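Long-range contacts in endo-beta-1,4-glucanase (cellulase B) (Bacillus halodurans, PDB 4V2X), which hydrolyses beta-1,4-glucan chains as a family 5 glycoside hydrolase, its catalytic module joined to an Ig-like module and a CBM46 module: residues 87-98 against 360-371; 74-82 against 111-119. All coordinates share one frame; numbering follows the deposited sequence.

Interaction 1: 87-98 against 360-371; sequences NPRVTRELIEQI and NGQHFNRHTYEW. With GOL (glycerol), chain J.
Tyr369 reaches across to the start of helix 92-98, and two hydrogen bonds link the segments directly. The first joins Thr91 OG1 and Tyr369 OH at 2.7 Å. Thr91 is the N-cap of the helix, and its OG1 also accepts from Leu94 N. The second runs from Asn87 ND2 to Asn360 O, nearly straight at 176°, with the donor above the carbonyl plane. Water 1 bridges Pro88 O and Arg366 NH1.

The Asn87 amide stacks over one face of the Arg366 guanidinium, planes 17° apart, with Asn87 CG 3.5 Å from Arg366 NH1. Glu93 CG makes a CH-pi contact over a face of Tyr369, 3.9 Å from the ring centroid.

Among the apolar contacts, Ile98 CD1 sits over a face of Phe364. Leu94 CG lies opposite its backbone N (chi1 176°), which carries the methyls across. Leu94 CD1 meets the ring edge, 3.7 Å from Phe364 CD2, while Leu94 CD2 touches Arg366 CD. An alanine at Tyr369 would probably leave Thr91 OG1 without this partner and open a gap beside Glu93, Leu94 and Gln97.

Arg366 NH1 also bonds Thr74 OG1, and NH2 bonds Gly72 O. Segment 360-371 follows strand 354-357, the last of the (beta/alpha)8 barrel, and holds a weakly bonded pair of short antiparallel strands, about 364-365 and 370-371. It packs on helix 92-100, whose Ile95 turns to helix 126-141.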
loop_
_atom_site.group_PDB
_atom_site.type_symbol
_atom_site.label_atom_id
_atom_site.label_comp_id
_atom_site.label_asym_id
_atom_site.label_seq_id
_atom_site.Cartn_x
_atom_site.Cartn_y
_atom_site.Cartn_z
ATOM N N ASN A 87 -39.725 0.881 -8.522
ATOM C CA ASN A 87 -39.893 -0.525 -8.879
ATOM C C ASN A 87 -40.839 -1.230 -7.916
ATOM O O ASN A 87 -40.940 -0.847 -6.753
ATOM C CB ASN A 87 -38.553 -1.250 -8.942
ATOM C CG ASN A 87 -37.742 -0.849 -10.153
ATOM O OD1 ASN A 87 -38.261 -0.793 -11.272
ATOM N ND2 ASN A 87 -36.470 -0.565 -9.941
ATOM N N PRO A 88 -41.560 -2.248 -8.413
ATOM C CA PRO A 88 -42.485 -2.953 -7.538
ATOM C C PRO A 88 -41.746 -3.918 -6.620
ATOM O O PRO A 88 -40.581 -4.228 -6.852
ATOM C CB PRO A 88 -43.378 -3.706 -8.516
ATOM C CG PRO A 88 -42.518 -3.943 -9.705
ATOM C CD PRO A 88 -41.601 -2.761 -9.795
ATOM N N ARG A 89 -42.422 -4.383 -5.576
ATOM C CA ARG A 89 -41.894 -5.483 -4.791
ATOM C C ARG A 89 -41.526 -6.626 -5.749
ATOM O O ARG A 89 -42.192 -6.843 -6.767
ATOM C CB ARG A 89 -42.925 -5.954 -3.756
ATOM C CG ARG A 89 -43.126 -5.005 -2.578
ATOM C CD ARG A 89 -41.988 -5.101 -1.574
ATOM N NE ARG A 89 -42.159 -4.241 -0.397
ATOM C CZ ARG A 89 -42.668 -4.616 0.778
ATOM N NH1 ARG A 89 -43.103 -5.860 0.981
ATOM N NH2 ARG A 89 -42.754 -3.726 1.764
ATOM N N VAL A 90 -40.454 -7.336 -5.422
ATOM C CA VAL A 90 -39.946 -8.411 -6.256
ATOM C C VAL A 90 -40.907 -9.597 -6.224
ATOM O O VAL A 90 -41.310 -10.055 -5.151
ATOM C CB VAL A 90 -38.548 -8.876 -5.797
ATOM C CG1 VAL A 90 -38.031 -9.992 -6.695
ATOM C CG2 VAL A 90 -37.571 -7.692 -5.780
ATOM N N THR A 91 -41.288 -10.077 -7.402
ATOM C CA THR A 91 -42.101 -11.291 -7.507
ATOM C C THR A 91 -41.219 -12.477 -7.873
ATOM O O THR A 91 -40.153 -12.311 -8.475
ATOM C CB THR A 91 -43.185 -11.150 -8.586
ATOM O OG1 THR A 91 -42.562 -10.967 -9.863
ATOM C CG2 THR A 91 -44.094 -9.965 -8.284
ATOM N N ARG A 92 -41.671 -13.685 -7.536
ATOM C CA ARG A 92 -40.969 -14.879 -7.982
ATOM C C ARG A 92 -40.929 -14.920 -9.510
ATOM O O ARG A 92 -39.949 -15.367 -10.103
ATOM C CB ARG A 92 -41.623 -16.156 -7.440
ATOM C CG ARG A 92 -40.725 -17.367 -7.619
ATOM C CD ARG A 92 -41.339 -18.666 -7.127
ATOM N NE ARG A 92 -40.287 -19.640 -6.833
ATOM C CZ ARG A 92 -39.545 -20.269 -7.743
ATOM N NH1 ARG A 92 -39.723 -20.058 -9.046
ATOM N NH2 ARG A 92 -38.609 -21.125 -7.346
ATOM N N GLU A 93 -42.005 -14.451 -10.135
ATOM C CA GLU A 93 -42.121 -14.481 -11.582
ATOM C C GLU A 93 -41.010 -13.671 -12.254
ATOM O O GLU A 93 -40.481 -14.089 -13.277
ATOM C CB GLU A 93 -43.501 -13.984 -12.019
ATOM C CG GLU A 93 -43.738 -14.066 -13.516
ATOM C CD GLU A 93 -45.210 -14.013 -13.894
ATOM O OE1 GLU A 93 -46.060 -13.744 -13.018
ATOM O OE2 GLU A 93 -45.508 -14.240 -15.083
ATOM N N LEU A 94 -40.644 -12.530 -11.681
ATOM C CA LEU A 94 -39.544 -11.724 -12.253
ATOM C C LEU A 94 -38.256 -12.532 -12.364
ATOM O O LEU A 94 -37.574 -12.517 -13.394
ATOM C CB LEU A 94 -39.289 -10.484 -11.396
ATOM C CG LEU A 94 -38.109 -9.605 -11.828
ATOM C CD1 LEU A 94 -38.305 -9.085 -13.247
ATOM C CD2 LEU A 94 -37.942 -8.471 -10.837
ATOM N N ILE A 95 -37.918 -13.219 -11.280
ATOM C CA ILE A 95 -36.715 -14.035 -11.223
ATOM C C ILE A 95 -36.802 -15.205 -12.220
ATOM O O ILE A 95 -35.842 -15.485 -12.934
ATOM C CB ILE A 95 -36.455 -14.558 -9.789
ATOM C CG1 ILE A 95 -36.422 -13.407 -8.768
ATOM C CG2 ILE A 95 -35.158 -15.351 -9.735
ATOM C CD1 ILE A 95 -35.447 -12.285 -9.073
ATOM N N GLU A 96 -37.955 -15.872 -12.267
ATOM C CA GLU A 96 -38.205 -16.930 -13.252
ATOM C C GLU A 96 -37.994 -16.417 -14.670
ATOM O O GLU A 96 -37.343 -17.073 -15.481
ATOM C CB GLU A 96 -39.641 -17.453 -13.139
ATOM C CG GLU A 96 -39.955 -18.197 -11.852
ATOM C CD GLU A 96 -41.445 -18.446 -11.658
ATOM O OE1 GLU A 96 -42.223 -18.305 -12.621
ATOM O OE2 GLU A 96 -41.844 -18.789 -10.529
ATOM N N GLN A 97 -38.555 -15.247 -14.958
ATOM C CA GLN A 97 -38.533 -14.685 -16.306
ATOM C C GLN A 97 -37.115 -14.301 -16.725
ATOM O O GLN A 97 -36.709 -14.546 -17.861
ATOM C CB GLN A 97 -39.459 -13.470 -16.393
ATOM C CG GLN A 97 -40.939 -13.791 -16.200
ATOM C CD GLN A 97 -41.645 -14.197 -17.475
ATOM O OE1 GLN A 97 -41.026 -14.347 -18.522
ATOM N NE2 GLN A 97 -42.956 -14.389 -17.385
ATOM N N ILE A 98 -36.358 -13.709 -15.806
ATOM C CA ILE A 98 -34.966 -13.362 -16.079
ATOM C C ILE A 98 -34.145 -14.617 -16.360
ATOM O O ILE A 98 -33.323 -14.641 -17.273
ATOM C CB ILE A 98 -34.366 -12.512 -14.926
ATOM C CG1 ILE A 98 -34.899 -11.069 -15.007
ATOM C CG2 ILE A 98 -32.838 -12.525 -14.942
ATOM C CD1 ILE A 98 -34.557 -10.326 -16.292
ATOM N N ASN A 360 -31.896 -0.952 -13.954
ATOM C CA ASN A 360 -32.604 -0.260 -12.874
ATOM C C ASN A 360 -34.136 -0.317 -12.965
ATOM O O ASN A 360 -34.831 0.353 -12.201
ATOM C CB ASN A 360 -32.141 1.194 -12.797
ATOM C CG ASN A 360 -32.560 2.012 -14.005
ATOM O OD1 ASN A 360 -33.412 1.597 -14.797
ATOM N ND2 ASN A 360 -31.983 3.193 -14.132
ATOM N N GLY A 361 -34.658 -1.132 -13.878
ATOM C CA GLY A 361 -36.083 -1.143 -14.197
ATOM C C GLY A 361 -36.363 -0.679 -15.619
ATOM O O GLY A 361 -37.465 -0.884 -16.133
ATOM N N GLN A 362 -35.376 -0.065 -16.265
ATOM C CA GLN A 362 -35.581 0.509 -17.603
ATOM C C GLN A 362 -35.357 -0.447 -18.776
ATOM O O GLN A 362 -35.661 -0.092 -19.921
ATOM C CB GLN A 362 -34.696 1.747 -17.804
ATOM C CG GLN A 362 -33.227 1.434 -18.039
ATOM C CD GLN A 362 -32.323 2.646 -17.914
ATOM O OE1 GLN A 362 -31.201 2.536 -17.432
ATOM N NE2 GLN A 362 -32.805 3.796 -18.343
ATOM N N HIS A 363 -34.808 -1.633 -18.537
ATOM C CA HIS A 363 -34.598 -2.565 -19.646
ATOM C C HIS A 363 -35.666 -3.657 -19.676
ATOM O O HIS A 363 -36.423 -3.753 -20.650
ATOM C CB HIS A 363 -33.192 -3.151 -19.624
ATOM C CG HIS A 363 -32.114 -2.118 -19.750
ATOM N ND1 HIS A 363 -32.135 -1.137 -20.716
ATOM C CD2 HIS A 363 -30.986 -1.917 -19.032
ATOM C CE1 HIS A 363 -31.061 -0.374 -20.587
ATOM N NE2 HIS A 363 -30.347 -0.829 -19.571
ATOM N N PHE A 364 -35.726 -4.473 -18.626
ATOM C CA PHE A 364 -36.769 -5.488 -18.501
ATOM C C PHE A 364 -37.971 -4.873 -17.798
ATOM O O PHE A 364 -37.872 -4.402 -16.663
ATOM C CB PHE A 364 -36.266 -6.703 -17.724
ATOM C CG PHE A 364 -37.079 -7.953 -17.944
ATOM C CD1 PHE A 364 -37.219 -8.490 -19.219
ATOM C CD2 PHE A 364 -37.698 -8.597 -16.877
ATOM C CE1 PHE A 364 -37.953 -9.645 -19.431
ATOM C CE2 PHE A 364 -38.436 -9.754 -17.083
ATOM C CZ PHE A 364 -38.563 -10.278 -18.360
ATOM N N ASN A 365 -39.105 -4.855 -18.485
ATOM C CA ASN A 365 -40.325 -4.327 -17.918
ATOM C C ASN A 365 -40.788 -5.257 -16.799
ATOM O O ASN A 365 -41.182 -6.395 -17.048
ATOM C CB ASN A 365 -41.394 -4.200 -19.008
ATOM C CG ASN A 365 -42.672 -3.557 -18.514
ATOM O OD1 ASN A 365 -43.104 -3.768 -17.377
ATOM N ND2 ASN A 365 -43.301 -2.782 -19.384
ATOM N N ARG A 366 -40.760 -4.752 -15.580
ATOM C CA ARG A 366 -41.039 -5.571 -14.405
ATOM C C ARG A 366 -42.514 -5.767 -14.130
ATOM O O ARG A 366 -42.876 -6.530 -13.237
ATOM C CB ARG A 366 -40.387 -4.948 -13.194
ATOM C CG ARG A 366 -38.914 -4.735 -13.415
ATOM C CD ARG A 366 -38.179 -4.970 -12.145
ATOM N NE ARG A 366 -36.784 -4.584 -12.254
ATOM C CZ ARG A 366 -36.056 -4.219 -11.208
ATOM N NH1 ARG A 366 -36.602 -4.205 -9.988
ATOM N NH2 ARG A 366 -34.784 -3.862 -11.376
ATOM N N HIS A 367 -43.360 -5.076 -14.881
ATOM C CA HIS A 367 -44.803 -5.238 -14.740
ATOM C C HIS A 367 -45.339 -6.271 -15.719
ATOM O O HIS A 367 -46.224 -7.047 -15.367
ATOM C CB HIS A 367 -45.490 -3.898 -14.926
ATOM C CG HIS A 367 -45.033 -2.865 -13.948
ATOM N ND1 HIS A 367 -45.352 -2.920 -12.608
ATOM C CD2 HIS A 367 -44.256 -1.767 -14.104
ATOM C CE1 HIS A 367 -44.808 -1.891 -11.984
ATOM N NE2 HIS A 367 -44.135 -1.177 -12.870
ATOM N N THR A 368 -44.799 -6.281 -16.938
ATOM C CA THR A 368 -45.266 -7.196 -17.983
ATOM C C THR A 368 -44.262 -8.292 -18.348
ATOM O O THR A 368 -44.591 -9.192 -19.131
ATOM C CB THR A 368 -45.655 -6.410 -19.246
ATOM O OG1 THR A 368 -44.530 -5.660 -19.720
ATOM C CG2 THR A 368 -46.784 -5.447 -18.933
ATOM N N TYR A 369 -43.054 -8.219 -17.790
ATOM C CA TYR A 369 -42.004 -9.220 -18.002
ATOM C C TYR A 369 -41.639 -9.365 -19.483
ATOM O O TYR A 369 -41.696 -10.448 -20.067
ATOM C CB TYR A 369 -42.400 -10.569 -17.379
ATOM C CG TYR A 369 -42.853 -10.457 -15.933
ATOM C CD1 TYR A 369 -41.975 -10.035 -14.941
ATOM C CD2 TYR A 369 -44.154 -10.780 -15.558
ATOM C CE1 TYR A 369 -42.384 -9.923 -13.623
ATOM C CE2 TYR A 369 -44.570 -10.674 -14.238
ATOM C CZ TYR A 369 -43.681 -10.247 -13.273
ATOM O OH TYR A 369 -44.075 -10.134 -11.953
ATOM N N GLU A 370 -41.294 -8.242 -20.095
ATOM C CA GLU A 370 -40.775 -8.238 -21.447
ATOM C C GLU A 370 -39.788 -7.096 -21.566
ATOM O O GLU A 370 -39.785 -6.201 -20.730
ATOM C CB GLU A 370 -41.897 -8.059 -22.467
ATOM C CG GLU A 370 -42.668 -6.755 -22.326
ATOM C CD GLU A 370 -43.480 -6.404 -23.565
ATOM O OE1 GLU A 370 -43.649 -7.271 -24.442
ATOM O OE2 GLU A 370 -43.944 -5.248 -23.660
ATOM N N TRP A 371 -38.966 -7.120 -22.610
ATOM C CA TRP A 371 -37.983 -6.054 -22.823
ATOM C C TRP A 371 -38.646 -4.818 -23.419
ATOM O O TRP A 371 -39.406 -4.926 -24.397
ATOM C CB TRP A 371 -36.819 -6.551 -23.690
ATOM C CG TRP A 371 -36.114 -7.705 -23.045
ATOM C CD1 TRP A 371 -36.310 -9.029 -23.303
ATOM C CD2 TRP A 371 -35.149 -7.642 -21.982
ATOM N NE1 TRP A 371 -35.519 -9.794 -22.480
ATOM C CE2 TRP A 371 -34.800 -8.970 -21.659
ATOM C CE3 TRP A 371 -34.538 -6.594 -21.282
ATOM C CZ2 TRP A 371 -33.867 -9.278 -20.677
ATOM C CZ3 TRP A 371 -33.610 -6.904 -20.304
ATOM C CH2 TRP A 371 -33.284 -8.236 -20.012
HETATM C C1 GOL J . -43.072 -13.333 -20.437
HETATM O O1 GOL J . -44.002 -12.611 -21.251
HETATM C C2 GOL J . -41.735 -13.625 -21.132
HETATM O O2 GOL J . -40.676 -12.951 -20.449
HETATM C C3 GOL J . -41.689 -13.162 -22.580
HETATM O O3 GOL J . -40.477 -13.638 -23.180
HETATM O O HOH W 1 -39.120 -5.336 -9.018
#

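Interaction 2: 74-82 against 111-119; sequences TFDAVGQDE and TWENRIGGA
Arg115 folds back toward 74-82 through a bend at its second torsion (chi2 102°), then runs extended. This brings its guanidinium among the backbone carbonyls of that loop. Thr111 places OG1 anti to its own carbonyl carbon (chi1 -65°), where the hydroxyl donates to Asp76 O at 2.7 Å. Thr111 N donates to Phe75 O at 3.0 Å. Phe75 O is shared, since Arg115 NH1 also gives it a weak, bent bond.

The other guanidinium bonds across the contact are weak too. Arg115 NH2 donates to Ala77 O at 2.8 Å, but the angle is only 119°. Arg115 NE reaches Gln80 O at 3.4 Å. A firmer bond lies within its own segment, from Arg115 NH1 to Thr111 O at 2.7 Å, close to the guanidinium plane. Several carbonyl oxygens thus surround a buried cation, and their dipoles probably help to balance its charge.

Both segments are loops of the family 5 (beta/alpha)8 barrel, following its first two strands, 68-70 and 105-108. Such beta-to-alpha loops lie at the C-terminal ends of the strands, where these barrels hold their active site. Each holds a turn: type I from Thr74 to Ala77, type II from Trp112 to Arg115.

Water 2 sits over the centre of one guanidinium face. It accepts from Gly79 N and donates to Glu113 O. Farther along the loop, Val78 CG1 touches Asn114 OD1 at 3.6 Å, and Asn114 CB rests against Gly79 O. Thr111 also packs on Asp153 and Leu156 of helix 153-158, while Arg115 touches Phe128 of helix 126-141.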
loop_
_atom_site.group_PDB
_atom_site.type_symbol
_atom_site.label_atom_id
_atom_site.label_comp_id
_atom_site.label_asym_id
_atom_site.label_seq_id
_atom_site.Cartn_x
_atom_site.Cartn_y
_atom_site.Cartn_z
ATOM N N THR A 74 -33.640 -1.448 -6.545
ATOM C CA THR A 74 -34.594 -2.277 -5.819
ATOM C C THR A 74 -34.162 -2.288 -4.345
ATOM O O THR A 74 -34.382 -1.294 -3.643
ATOM C CB THR A 74 -34.715 -3.659 -6.490
ATOM O OG1 THR A 74 -35.023 -3.468 -7.882
ATOM C CG2 THR A 74 -35.814 -4.491 -5.859
ATOM N N PHE A 75 -33.517 -3.349 -3.867
ATOM C CA PHE A 75 -33.043 -3.355 -2.471
ATOM C C PHE A 75 -31.962 -2.309 -2.225
ATOM O O PHE A 75 -31.719 -1.925 -1.084
ATOM C CB PHE A 75 -32.578 -4.743 -2.051
ATOM C CG PHE A 75 -33.691 -5.759 -2.033
ATOM C CD1 PHE A 75 -34.688 -5.701 -1.069
ATOM C CD2 PHE A 75 -33.739 -6.768 -2.985
ATOM C CE1 PHE A 75 -35.711 -6.637 -1.056
ATOM C CE2 PHE A 75 -34.755 -7.698 -2.976
ATOM C CZ PHE A 75 -35.742 -7.636 -2.012
ATOM N N ASP A 76 -31.327 -1.859 -3.307
ATOM C CA ASP A 76 -30.370 -0.763 -3.248
ATOM C C ASP A 76 -31.010 0.614 -3.110
ATOM O O ASP A 76 -30.322 1.569 -2.761
ATOM C CB ASP A 76 -29.431 -0.788 -4.465
ATOM C CG ASP A 76 -30.161 -0.993 -5.776
ATOM O OD1 ASP A 76 -31.070 -1.863 -5.849
ATOM O OD2 ASP A 76 -29.801 -0.299 -6.749
ATOM N N ALA A 77 -32.313 0.732 -3.372
ATOM C CA ALA A 77 -32.985 2.031 -3.280
ATOM C C ALA A 77 -32.837 2.645 -1.890
ATOM O O ALA A 77 -32.929 1.954 -0.875
ATOM C CB ALA A 77 -34.457 1.908 -3.657
ATOM N N VAL A 78 -32.584 3.949 -1.862
ATOM C CA VAL A 78 -32.438 4.683 -0.616
ATOM C C VAL A 78 -33.826 5.151 -0.203
ATOM O O VAL A 78 -34.421 6.031 -0.827
ATOM C CB VAL A 78 -31.448 5.852 -0.755
ATOM C CG1 VAL A 78 -31.231 6.530 0.592
ATOM C CG2 VAL A 78 -30.118 5.345 -1.303
ATOM N N GLY A 79 -34.348 4.521 0.837
ATOM C CA GLY A 79 -35.724 4.738 1.259
ATOM C C GLY A 79 -36.106 3.722 2.308
ATOM O O GLY A 79 -35.275 2.920 2.743
ATOM N N GLN A 80 -37.367 3.755 2.720
ATOM C CA GLN A 80 -37.877 2.802 3.696
ATOM C C GLN A 80 -37.777 1.391 3.140
ATOM O O GLN A 80 -37.309 0.480 3.830
ATOM C CB GLN A 80 -39.332 3.124 4.059
ATOM C CG GLN A 80 -39.947 2.236 5.142
ATOM C CD GLN A 80 -39.501 2.596 6.552
ATOM O OE1 GLN A 80 -40.319 2.972 7.394
ATOM N NE2 GLN A 80 -38.204 2.475 6.818
ATOM N N ASP A 81 -38.193 1.220 1.885
ATOM C CA ASP A 81 -38.145 -0.088 1.261
ATOM C C ASP A 81 -37.753 -0.068 -0.223
ATOM O O ASP A 81 -37.478 0.983 -0.813
ATOM C CB ASP A 81 -39.466 -0.842 1.516
ATOM C CG ASP A 81 -40.572 -0.542 0.497
ATOM O OD1 ASP A 81 -40.434 0.328 -0.386
ATOM O OD2 ASP A 81 -41.621 -1.219 0.598
ATOM N N GLU A 82 -37.735 -1.257 -0.807
ATOM C CA GLU A 82 -37.225 -1.468 -2.162
ATOM C C GLU A 82 -38.106 -0.914 -3.287
ATOM O O GLU A 82 -37.738 -1.017 -4.459
ATOM C CB GLU A 82 -36.951 -2.963 -2.398
ATOM C CG GLU A 82 -38.164 -3.883 -2.250
ATOM C CD GLU A 82 -38.406 -4.375 -0.828
ATOM O OE1 GLU A 82 -38.040 -3.674 0.142
ATOM O OE2 GLU A 82 -38.991 -5.471 -0.673
ATOM N N THR A 111 -28.805 -1.807 -0.201
ATOM C CA THR A 111 -28.412 -0.708 0.657
ATOM C C THR A 111 -28.996 -0.994 2.036
ATOM O O THR A 111 -30.203 -1.140 2.182
ATOM C CB THR A 111 -28.919 0.622 0.108
ATOM O OG1 THR A 111 -28.275 0.882 -1.148
ATOM C CG2 THR A 111 -28.617 1.751 1.070
ATOM N N TRP A 112 -28.129 -1.089 3.039
ATOM C CA TRP A 112 -28.547 -1.480 4.386
ATOM C C TRP A 112 -28.902 -0.284 5.260
ATOM O O TRP A 112 -29.790 -0.382 6.095
ATOM C CB TRP A 112 -27.477 -2.368 5.019
ATOM C CG TRP A 112 -27.216 -3.574 4.175
ATOM C CD1 TRP A 112 -26.231 -3.720 3.243
ATOM C CD2 TRP A 112 -27.981 -4.780 4.142
ATOM N NE1 TRP A 112 -26.324 -4.949 2.638
ATOM C CE2 TRP A 112 -27.388 -5.625 3.176
ATOM C CE3 TRP A 112 -29.119 -5.229 4.827
ATOM C CZ2 TRP A 112 -27.885 -6.891 2.889
ATOM C CZ3 TRP A 112 -29.603 -6.483 4.543
ATOM C CH2 TRP A 112 -28.991 -7.303 3.579
ATOM N N GLU A 113 -28.221 0.844 5.053
ATOM C CA GLU A 113 -28.623 2.106 5.671
ATOM C C GLU A 113 -30.136 2.310 5.501
ATOM O O GLU A 113 -30.681 2.054 4.424
ATOM C CB GLU A 113 -27.856 3.272 5.041
ATOM C CG GLU A 113 -28.018 4.597 5.773
ATOM C CD GLU A 113 -27.040 4.787 6.926
ATOM O OE1 GLU A 113 -26.597 3.807 7.546
ATOM O OE2 GLU A 113 -26.703 5.947 7.223
ATOM N N ASN A 114 -30.796 2.762 6.572
ATOM C CA ASN A 114 -32.269 2.936 6.648
ATOM C C ASN A 114 -33.029 1.654 6.994
ATOM O O ASN A 114 -34.236 1.708 7.222
ATOM C CB ASN A 114 -32.891 3.549 5.376
ATOM C CG ASN A 114 -32.298 4.897 5.010
ATOM O OD1 ASN A 114 -31.923 5.133 3.857
ATOM N ND2 ASN A 114 -32.214 5.790 5.985
ATOM N N ARG A 115 -32.344 0.512 7.015
ATOM C CA ARG A 115 -32.951 -0.750 7.433
ATOM C C ARG A 115 -32.125 -1.423 8.532
ATOM O O ARG A 115 -32.139 -2.647 8.665
ATOM C CB ARG A 115 -33.109 -1.688 6.230
ATOM C CG ARG A 115 -33.969 -1.113 5.121
ATOM C CD ARG A 115 -33.145 -0.573 3.965
ATOM N NE ARG A 115 -34.014 0.008 2.943
ATOM C CZ ARG A 115 -33.749 0.056 1.635
ATOM N NH1 ARG A 115 -32.625 -0.450 1.132
ATOM N NH2 ARG A 115 -34.638 0.609 0.814
ATOM N N ILE A 116 -31.415 -0.610 9.310
ATOM C CA ILE A 116 -30.558 -1.098 10.392
ATOM C C ILE A 116 -30.758 -0.249 11.655
ATOM O O ILE A 116 -31.163 0.911 11.574
ATOM C CB ILE A 116 -29.062 -1.086 9.994
ATOM C CG1 ILE A 116 -28.628 0.317 9.536
ATOM C CG2 ILE A 116 -28.798 -2.119 8.906
ATOM C CD1 ILE A 116 -27.172 0.416 9.119
ATOM N N GLY A 117 -30.466 -0.827 12.815
ATOM C CA GLY A 117 -30.482 -0.083 14.070
ATOM C C GLY A 117 -29.238 0.776 14.232
ATOM O O GLY A 117 -28.437 0.921 13.305
ATOM N N GLY A 118 -29.078 1.348 15.421
ATOM C CA GLY A 118 -27.947 2.226 15.710
ATOM C C GLY A 118 -26.768 1.505 16.333
ATOM O O GLY A 118 -26.777 0.279 16.500
ATOM N N ALA A 119 -25.751 2.287 16.686
ATOM C CA ALA A 119 -24.539 1.759 17.303
ATOM C C ALA A 119 -24.873 1.167 18.676
ATOM O O ALA A 119 -25.853 1.580 19.295
ATOM C CB ALA A 119 -23.504 2.865 17.437
HETATM O O HOH W 2 -31.891 2.684 2.017
#

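How the interactions relate
From the N terminus, the chain leaves strand 68-70 and passes through the loop 74-82, then 87-98, which leads into helix 92-100. Strand 105-108 follows, and 111-119 returns to 74-82, closing the short loop of interaction 2. Interaction 1 closes only after the rest of the barrel, when 360-371 comes back to 87-98 beyond the last strand, 354-357. The segments alternate, so the two contacts cross. They touch where Arg366 NH1 probably hydrogen-bonds Thr74 OG1 and where Arg89 forms a salt bridge with Asp81. Together they tie the loop after the first barrel strand to those after the second and eighth.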